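Local atomic coordinates of protein-disulfide isomerase (Novosphingobium aromaticivorans, PDB entry 3GMF), a protein that probably acts as a thiol-disulfide oxidoreductase or isomerase of the thioredoxin superfamily, making, breaking or rearranging disulfide bonds in other proteins. Residues A[23-28]-A[55-60]. Numbering follows the deposited sequence. Where two conformers were deposited one is given.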
# COMPACT_ATOMS: atom_id res chain seq x y z
N VAL A 23 -3.28 3.84 2.12
CA VAL A 23 -1.88 3.71 2.58
C VAL A 23 -0.91 3.83 1.40
O VAL A 23 -1.27 3.57 0.26
CB VAL A 23 -1.61 2.39 3.36
CG1 VAL A 23 -2.51 2.31 4.64
CG2 VAL A 23 -1.80 1.17 2.45
N SER A 24 0.34 4.18 1.73
CA SER A 24 1.36 4.43 0.72
C SER A 24 2.64 3.72 1.12
O SER A 24 3.04 3.81 2.28
CB SER A 24 1.63 5.93 0.66
OG SER A 24 2.88 6.20 0.03
N TYR A 25 3.29 3.05 0.16
CA TYR A 25 4.53 2.26 0.46
C TYR A 25 5.73 3.10 0.85
O TYR A 25 6.68 2.57 1.44
CB TYR A 25 4.90 1.32 -0.70
CG TYR A 25 3.86 0.26 -0.94
CD1 TYR A 25 3.68 -0.78 -0.01
CD2 TYR A 25 3.05 0.28 -2.08
CE1 TYR A 25 2.72 -1.76 -0.20
CE2 TYR A 25 2.05 -0.73 -2.29
CZ TYR A 25 1.91 -1.74 -1.34
OH TYR A 25 0.95 -2.71 -1.52
N THR A 26 5.71 4.39 0.51
CA THR A 26 6.87 5.27 0.79
C THR A 26 6.68 6.13 2.04
O THR A 26 7.51 6.99 2.35
CB THR A 26 7.21 6.16 -0.41
OG1 THR A 26 6.04 6.92 -0.79
CG2 THR A 26 7.71 5.32 -1.58
N CYS A 27 5.57 5.90 2.74
CA CYS A 27 5.20 6.71 3.90
C CYS A 27 5.67 6.04 5.20
O CYS A 27 5.31 4.89 5.47
CB CYS A 27 3.67 6.93 3.91
SG CYS A 27 3.03 7.64 5.44
N PRO A 28 6.45 6.75 6.02
CA PRO A 28 6.96 6.16 7.26
C PRO A 28 5.84 5.89 8.27
O PRO A 28 5.93 4.94 9.07
CB PRO A 28 7.91 7.24 7.79
CG PRO A 28 7.33 8.53 7.25
CD PRO A 28 6.88 8.16 5.87
N VAL A 55 -7.83 -2.57 1.95
CA VAL A 55 -6.58 -1.83 1.77
C VAL A 55 -6.62 -1.18 0.41
O VAL A 55 -6.82 -1.85 -0.60
CB VAL A 55 -5.36 -2.74 1.93
CG1 VAL A 55 -4.06 -2.02 1.54
CG2 VAL A 55 -5.28 -3.23 3.37
N ARG A 56 -6.48 0.14 0.41
CA ARG A 56 -6.37 0.84 -0.85
C ARG A 56 -4.98 1.43 -1.01
O ARG A 56 -4.42 2.07 -0.10
CB ARG A 56 -7.44 1.91 -1.00
CG ARG A 56 -8.87 1.37 -0.98
CD ARG A 56 -9.83 2.53 -1.05
NE ARG A 56 -11.21 2.11 -0.89
CZ ARG A 56 -12.26 2.90 -1.08
NH1 ARG A 56 -12.08 4.17 -1.46
NH2 ARG A 56 -13.47 2.43 -0.90
N ASN A 57 -4.40 1.17 -2.18
CA ASN A 57 -3.09 1.71 -2.51
C ASN A 57 -3.25 3.16 -2.92
O ASN A 57 -3.69 3.48 -4.03
CB ASN A 57 -2.42 0.90 -3.62
CG ASN A 57 -2.20 -0.54 -3.22
OD1 ASN A 57 -2.76 -1.46 -3.83
ND2 ASN A 57 -1.39 -0.75 -2.22
N PHE A 58 -2.88 4.04 -2.00
CA PHE A 58 -2.93 5.47 -2.27
C PHE A 58 -1.53 5.83 -2.76
O PHE A 58 -0.61 6.02 -1.95
CB PHE A 58 -3.27 6.22 -0.99
CG PHE A 58 -3.48 7.69 -1.20
CD1 PHE A 58 -4.67 8.16 -1.72
CD2 PHE A 58 -2.47 8.60 -0.87
CE1 PHE A 58 -4.86 9.53 -1.91
CE2 PHE A 58 -2.64 9.97 -1.05
CZ PHE A 58 -3.84 10.44 -1.57
N VAL A 59 -1.38 5.94 -4.08
CA VAL A 59 -0.03 6.04 -4.66
C VAL A 59 0.42 7.49 -4.76
O VAL A 59 -0.21 8.28 -5.46
CB VAL A 59 -0.01 5.39 -6.06
CG1 VAL A 59 1.37 5.59 -6.70
CG2 VAL A 59 -0.37 3.89 -5.98
N ARG A 60 1.50 7.84 -4.06
CA ARG A 60 1.88 9.26 -3.87
C ARG A 60 3.01 9.75 -4.78
O ARG A 60 3.18 10.97 -4.95
CB ARG A 60 2.31 9.52 -2.42
CG ARG A 60 1.23 9.20 -1.34
CD ARG A 60 1.71 9.61 0.03
NE ARG A 60 3.01 8.98 0.32
CZ ARG A 60 3.95 9.53 1.07
NH1 ARG A 60 3.75 10.72 1.62
NH2 ARG A 60 5.12 8.89 1.25
O HOH W 1 0.15 1.02 -0.48
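V23 and N57 form the last parallel bridge between the central strands 17-23 and 51-57, and past it polar side chains tie the two outgoing loops together at the start of helix 28-46. Two backbone bonds make the pairing: V23 N gives its hydrogen to R56 O at 3.1 Å, and V23 O takes one from F58 N at 2.8 Å. On the face of the sheet packed by helix 76-88, V23 CG2 meets V55 CG1 at 4.0 Å.

V23 O also receives a hydrogen from a bridging water, which in turn accepts one from N57 ND2. That water sits over one face of the Y25 ring, near its rim. N57 ND2 makes a second, weak bond to Y25 OH, 3.1 Å away at a bent 128°, with amide and ring planes 31° apart. H83 and T71 also bind this hydroxyl, while N72 holds N57 OD1.

Beyond the sheet, R60 lays its guanidinium alongside the turn S24-C27. Its chain bends at chi3, bringing NE to S24 OG at 2.8 Å and NH2 to T26 OG1 at 3.0 Å; both oxygens lie at the guanidinium edge, some 22° out of its plane. C27 CB rests over one face, 3.6 Å from NH2. The carboxylates of D64 and D61 hold S24 OG and T26 OG1 respectively, and would probably help balance the arginine's charge.

The type I turn S24-C27 then delivers C27 to the N-cap of helix 28-46. With C30 it forms a CxxC pattern, consistent with the redox site of a thioredoxin fold, where the cysteine pair sits at a helix start just after a central strand.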